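Local coordinates for protein cyanophycinase-like exopeptidase (actinobacterium SCGC AAA027-L06, PDB 6NQC) that probably hydrolyses peptide bonds as a serine peptidase of family S51, the family that includes cyanophycinase, at residues G32-A37 and K77-Q82; I57-P62 and E109-A114. One frame throughout, in Å; residues are numbered along the deposited sequence.

How the contacts relate
Both contacts lie in the region matching peptidase family S51, about 16 Å apart between centres. Their segments alternate along the sequence: 32-37, in the loop after strand 26-29, then strand 57-61, then helix 70-87, then the end of helix 105-110. Contact 1 sets the loop against helix 70-87 on one side of the main mixed sheet; contact 2 packs the other side of strand 57-61 against the turn leading to strand 116-119. Strand 57-61, part of contact 2, also meets contact 1 through its opposite side: Gln60 NE2 is 3.1 Å from Gly80 O, a probable hydrogen bond, and Phe58 packs on Tyr34. The strand thus carries helical layers on both sides, as in a three-layer alpha/beta/alpha sandwich.

Contact 1. Residues G32-A37 and K77-Q82; sequences GEYLPA and KQLGRQ. With SO4 (sulfate ion), chain B.
Tyr34 lays one face of its ring against helix 70-87 at Gly80, whose CA stands 4.1 Å from the ring centroid and 26° off the ring normal, a CH-pi contact offset toward the rim. The closest approach is Tyr34 CD2 to Gly80 CA, 3.7 Å. With CG anti to the carbonyl carbon (chi1 -49°), the ring reaches along the helix surface where glycine leaves room, and Glu33 CG lies over its opposite face. Beside the ring, Leu79 CG meets Tyr34 CB at 4.1 Å, while its CD1 touches CD2 of Leu35, the two leucines crossing at a slant. One water donates to both Tyr34 O and Leu79 O, bridging loop and helix. The loop, which follows strand 26-29, contains a type II beta turn from Gly32 to Leu35; Tyr34 N bonds to Glu42 OE2, and Glu33 OE2 to Gly121 N, near, without touching, a putative Ser154-His189-Glu219 triad. Arg81 NH2 donates to sulfate O2 (2.7 Å, 131° at the hydrogen); Phe93 N binds the same ion, probably a crystallisation component. Aromatic and aliphatic packing plus a shared water therefore join 32-37 to 77-82, with the Arg81 guanidinium on the side of the helix away from the loop.

Contact 2. Residues I57-P62 and E109-A114; sequences IFLQIP and ELVKDA
Leu59 drives its CD1 methyl into the bend between Leu110 and Ala114, and the packing is tight around this methyl and around CD1 of Ile57. Leu59 CD1 lies 3.6 Å from Leu110 O, 3.7 Å from Val111 CA and 3.8 Å from Ala114 CB, so one branch meets two residues of the turn and the alanine that follows it. Leu59 CG is anti to the backbone N (chi1 -155°), which leaves CD1 pointing out at the turn while CD2 runs along the strand. Leu59 CD1 is 3.9 Å from Val111 CG1 and CD2 4.1 Å from it, the two side chains lying at an angle. Ile57 closes the neighbouring side: its CD1 touches Ala114 CB at 3.6 Å, and its CG1 runs beside Ala114 CA. The small alanine thus lets two branched side chains reach its methyl. Packing weakens toward Ile61, whose CD1 only brushes Val111 CG1 at 4.5 Å, and at the side chain of the partly exposed Leu110, whose CB is 4.3 Å from Leu59 CD1. At the more open side, the partly exposed Asp113 meets Ile57 CD1 only through its backbone O, in van der Waals contact, while its OD1 accepts from Lys55 N ahead of the strand. The bend is a type I beta turn from Leu110 to Asp113, leading from helix 105-110 into strand 116-119. That strand pairs in parallel with 57-61 through Leu116 and Tyr118, and strand 90-93 flanks 57-61 on its other edge. Helix 135-145 completes the surroundings: Ile140 touches both Ile61 and Val111, and Asn143 ND2 donates to Ala114 O.

Contact 1. Residues G32-A37 and K77-Q82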
loop_
_atom_site.group_PDB
_atom_site.type_symbol
_atom_site.label_atom_id
_atom_site.label_comp_id
_atom_site.label_asym_id
_atom_site.label_seq_id
_atom_site.Cartn_x
_atom_site.Cartn_y
_atom_site.Cartn_z
ATOM N N GLY A 32 9.224 2.606 -5.169
ATOM C CA GLY A 32 9.170 3.541 -6.281
ATOM C C GLY A 32 7.940 4.391 -6.320
ATOM O O GLY A 32 7.582 4.870 -7.409
ATOM N N GLU A 33 7.264 4.579 -5.175
ATOM C CA GLU A 33 6.093 5.438 -5.144
ATOM C C GLU A 33 6.439 6.809 -5.722
ATOM O O GLU A 33 7.554 7.321 -5.552
ATOM C CB GLU A 33 5.540 5.579 -3.730
ATOM C CG GLU A 33 6.422 6.352 -2.739
ATOM C CD GLU A 33 7.345 5.446 -1.957
ATOM O OE1 GLU A 33 8.397 5.111 -2.498
ATOM O OE2 GLU A 33 6.994 5.041 -0.820
ATOM N N TYR A 34 5.446 7.383 -6.412
ATOM C CA TYR A 34 5.474 8.758 -6.901
ATOM C C TYR A 34 6.554 8.991 -7.942
ATOM O O TYR A 34 6.871 10.154 -8.254
ATOM C CB TYR A 34 5.623 9.767 -5.755
ATOM C CG TYR A 34 4.668 9.564 -4.599
ATOM C CD1 TYR A 34 3.431 8.971 -4.809
ATOM C CD2 TYR A 34 5.010 9.930 -3.308
ATOM C CE1 TYR A 34 2.547 8.757 -3.770
ATOM C CE2 TYR A 34 4.107 9.721 -2.231
ATOM C CZ TYR A 34 2.870 9.138 -2.492
ATOM O OH TYR A 34 1.950 8.900 -1.489
ATOM N N LEU A 35 7.132 7.961 -8.518
ATOM C CA LEU A 35 8.196 8.213 -9.492
ATOM C C LEU A 35 7.727 7.993 -10.930
ATOM O O LEU A 35 6.717 7.311 -11.175
ATOM C CB LEU A 35 9.437 7.364 -9.221
ATOM C CG LEU A 35 10.181 7.745 -7.930
ATOM C CD1 LEU A 35 11.525 7.022 -7.889
ATOM C CD2 LEU A 35 10.361 9.254 -7.734
ATOM N N PRO A 36 8.415 8.589 -11.914
ATOM C CA PRO A 36 7.939 8.485 -13.307
ATOM C C PRO A 36 7.685 7.069 -13.779
ATOM O O PRO A 36 6.694 6.823 -14.497
ATOM C CB PRO A 36 9.079 9.143 -14.110
ATOM C CG PRO A 36 9.672 10.119 -13.175
ATOM C CD PRO A 36 9.590 9.472 -11.790
ATOM N N ALA A 37 8.512 6.120 -13.337
ATOM C CA ALA A 37 8.406 4.746 -13.812
ATOM C C ALA A 37 7.085 4.083 -13.420
ATOM O O ALA A 37 6.641 3.151 -14.107
ATOM C CB ALA A 37 9.583 3.919 -13.268
ATOM N N LYS A 77 5.994 15.179 0.779
ATOM C CA LYS A 77 4.935 16.035 0.243
ATOM C C LYS A 77 5.249 16.518 -1.179
ATOM O O LYS A 77 4.414 16.413 -2.103
ATOM C CB LYS A 77 4.719 17.222 1.183
ATOM C CG LYS A 77 3.470 18.026 0.949
ATOM C CD LYS A 77 3.474 19.294 1.804
ATOM C CE LYS A 77 2.316 20.184 1.455
ATOM N NZ LYS A 77 1.902 21.065 2.603
ATOM N N GLN A 78 6.471 17.015 -1.381
ATOM C CA GLN A 78 6.806 17.625 -2.660
ATOM C C GLN A 78 7.005 16.568 -3.736
ATOM O O GLN A 78 6.602 16.764 -4.889
ATOM C CB GLN A 78 8.059 18.490 -2.510
ATOM C CG GLN A 78 7.768 19.983 -2.428
ATOM C CD GLN A 78 7.082 20.542 -3.692
ATOM O OE1 GLN A 78 7.627 20.495 -4.814
ATOM N NE2 GLN A 78 5.885 21.070 -3.512
ATOM N N LEU A 79 7.597 15.427 -3.378
ATOM C CA LEU A 79 7.640 14.281 -4.290
ATOM C C LEU A 79 6.241 13.895 -4.770
ATOM O O LEU A 79 5.988 13.755 -5.982
ATOM C CB LEU A 79 8.304 13.107 -3.579
ATOM C CG LEU A 79 8.834 11.960 -4.435
ATOM C CD1 LEU A 79 9.865 12.473 -5.403
ATOM C CD2 LEU A 79 9.421 10.879 -3.532
ATOM N N GLY A 80 5.313 13.716 -3.830
ATOM C CA GLY A 80 3.954 13.351 -4.206
ATOM C C GLY A 80 3.231 14.443 -4.973
ATOM O O GLY A 80 2.473 14.160 -5.904
ATOM N N ARG A 81 3.427 15.694 -4.585
ATOM C CA ARG A 81 2.790 16.782 -5.304
ATOM C C ARG A 81 3.262 16.827 -6.751
ATOM O O ARG A 81 2.456 17.010 -7.669
ATOM C CB ARG A 81 3.076 18.106 -4.597
ATOM C CG ARG A 81 2.287 19.288 -5.154
ATOM C CD ARG A 81 2.453 20.503 -4.243
ATOM N NE ARG A 81 1.474 20.547 -3.153
ATOM C CZ ARG A 81 1.493 21.445 -2.171
ATOM N NH1 ARG A 81 2.456 22.380 -2.138
ATOM N NH2 ARG A 81 0.552 21.424 -1.232
ATOM N N GLN A 82 4.560 16.633 -6.980
ATOM C CA GLN A 82 5.080 16.694 -8.347
ATOM C C GLN A 82 4.598 15.526 -9.186
ATOM O O GLN A 82 4.362 15.684 -10.384
ATOM C CB GLN A 82 6.614 16.762 -8.316
ATOM C CG GLN A 82 7.103 18.050 -7.644
ATOM C CD GLN A 82 8.626 18.140 -7.474
ATOM O OE1 GLN A 82 9.169 19.227 -7.208
ATOM N NE2 GLN A 82 9.305 17.002 -7.597
HETATM S S SO4 B . -2.394 19.851 0.248
HETATM O O1 SO4 B . -1.919 20.341 1.560
HETATM O O2 SO4 B . -2.081 20.824 -0.804
HETATM O O3 SO4 B . -3.859 19.652 0.277
HETATM O O4 SO4 B . -1.677 18.621 -0.078
HETATM O O HOH W 1 7.646 12.915 -8.189
#

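Contact 2. Residues I57-P62 and E109-A114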
loop_
_atom_site.group_PDB
_atom_site.type_symbol
_atom_site.label_atom_id
_atom_site.label_comp_id
_atom_site.label_asym_id
_atom_site.label_seq_id
_atom_site.Cartn_x
_atom_site.Cartn_y
_atom_site.Cartn_z
ATOM N N ILE A 57 -9.032 12.945 -6.700
ATOM C CA ILE A 57 -7.883 13.376 -5.900
ATOM C C ILE A 57 -6.931 12.196 -5.662
ATOM O O ILE A 57 -7.345 11.037 -5.602
ATOM C CB ILE A 57 -8.282 14.011 -4.542
ATOM C CG1 ILE A 57 -9.212 13.081 -3.777
ATOM C CG2 ILE A 57 -8.926 15.398 -4.744
ATOM C CD1 ILE A 57 -9.243 13.397 -2.308
ATOM N N PHE A 58 -5.644 12.530 -5.538
ATOM C CA PHE A 58 -4.528 11.639 -5.213
ATOM C C PHE A 58 -4.169 11.939 -3.764
ATOM O O PHE A 58 -3.406 12.858 -3.463
ATOM C CB PHE A 58 -3.362 11.925 -6.154
ATOM C CG PHE A 58 -2.254 10.929 -6.130
ATOM C CD1 PHE A 58 -2.124 9.972 -5.119
ATOM C CD2 PHE A 58 -1.315 10.949 -7.142
ATOM C CE1 PHE A 58 -1.059 9.082 -5.140
ATOM C CE2 PHE A 58 -0.262 10.052 -7.160
ATOM C CZ PHE A 58 -0.137 9.121 -6.158
ATOM N N LEU A 59 -4.768 11.179 -2.850
ATOM C CA LEU A 59 -4.623 11.415 -1.426
ATOM C C LEU A 59 -3.415 10.615 -0.933
ATOM O O LEU A 59 -3.313 9.412 -1.190
ATOM C CB LEU A 59 -5.915 11.011 -0.708
ATOM C CG LEU A 59 -6.223 11.663 0.622
ATOM C CD1 LEU A 59 -7.708 11.594 0.967
ATOM C CD2 LEU A 59 -5.407 10.926 1.682
ATOM N N GLN A 60 -2.482 11.290 -0.290
ATOM C CA GLN A 60 -1.169 10.727 0.027
ATOM C C GLN A 60 -0.970 10.730 1.532
ATOM O O GLN A 60 -1.156 11.754 2.190
ATOM C CB GLN A 60 -0.069 11.513 -0.677
ATOM C CG GLN A 60 -0.235 11.447 -2.161
ATOM C CD GLN A 60 0.627 12.429 -2.909
ATOM O OE1 GLN A 60 1.349 13.227 -2.305
ATOM N NE2 GLN A 60 0.585 12.345 -4.240
ATOM N N ILE A 61 -0.669 9.561 2.078
ATOM C CA ILE A 61 -0.583 9.382 3.525
ATOM C C ILE A 61 0.824 8.913 3.870
ATOM O O ILE A 61 1.248 7.789 3.506
ATOM C CB ILE A 61 -1.663 8.414 4.034
ATOM C CG1 ILE A 61 -3.045 8.987 3.715
ATOM C CG2 ILE A 61 -1.487 8.204 5.501
ATOM C CD1 ILE A 61 -4.182 8.161 4.172
ATOM N N PRO A 62 1.602 9.768 4.547
ATOM C CA PRO A 62 3.015 9.475 4.766
ATOM C C PRO A 62 3.299 8.999 6.175
ATOM O O PRO A 62 4.438 9.068 6.627
ATOM C CB PRO A 62 3.661 10.847 4.519
ATOM C CG PRO A 62 2.675 11.747 5.217
ATOM C CD PRO A 62 1.292 11.167 4.918
ATOM N N GLU A 109 -12.860 13.187 7.119
ATOM C CA GLU A 109 -13.822 13.515 6.071
ATOM C C GLU A 109 -13.202 13.416 4.675
ATOM O O GLU A 109 -13.836 12.911 3.751
ATOM C CB GLU A 109 -14.398 14.903 6.296
ATOM C CG GLU A 109 -15.625 14.916 7.215
ATOM C CD GLU A 109 -16.778 14.024 6.724
ATOM O OE1 GLU A 109 -17.501 13.461 7.581
ATOM O OE2 GLU A 109 -16.964 13.895 5.493
ATOM N N LEU A 110 -11.944 13.837 4.527
ATOM C CA LEU A 110 -11.272 13.832 3.230
ATOM C C LEU A 110 -11.080 12.428 2.660
ATOM O O LEU A 110 -11.177 12.218 1.441
ATOM C CB LEU A 110 -9.902 14.485 3.358
ATOM C CG LEU A 110 -9.754 15.939 2.913
ATOM C CD1 LEU A 110 -8.401 16.486 3.414
ATOM C CD2 LEU A 110 -9.901 16.117 1.435
ATOM N N VAL A 111 -10.754 11.453 3.511
ATOM C CA VAL A 111 -10.442 10.122 3.004
ATOM C C VAL A 111 -11.676 9.387 2.524
ATOM O O VAL A 111 -11.560 8.338 1.879
ATOM C CB VAL A 111 -9.743 9.234 4.051
ATOM C CG1 VAL A 111 -8.340 9.777 4.321
ATOM C CG2 VAL A 111 -10.565 9.153 5.339
ATOM N N LYS A 112 -12.859 9.908 2.818
ATOM C CA LYS A 112 -14.084 9.191 2.538
ATOM C C LYS A 112 -14.578 9.399 1.116
ATOM O O LYS A 112 -15.497 8.692 0.690
ATOM C CB LYS A 112 -15.186 9.602 3.533
ATOM C CG LYS A 112 -14.929 9.071 4.937
ATOM C CD LYS A 112 -16.145 9.190 5.824
ATOM C CE LYS A 112 -15.791 9.887 7.132
ATOM N NZ LYS A 112 -16.441 9.249 8.323
ATOM N N ASP A 113 -13.982 10.327 0.370
ATOM C CA ASP A 113 -14.271 10.448 -1.078
ATOM C C ASP A 113 -12.981 10.766 -1.843
ATOM O O ASP A 113 -12.692 11.917 -2.180
ATOM C CB ASP A 113 -15.352 11.512 -1.304
ATOM C CG ASP A 113 -15.810 11.597 -2.741
ATOM O OD1 ASP A 113 -15.214 10.919 -3.610
ATOM O OD2 ASP A 113 -16.763 12.363 -2.979
ATOM N N ALA A 114 -12.205 9.726 -2.145
ATOM C CA ALA A 114 -10.906 9.903 -2.787
ATOM C C ALA A 114 -10.732 8.843 -3.861
ATOM O O ALA A 114 -10.917 7.657 -3.590
ATOM C CB ALA A 114 -9.778 9.861 -1.743
#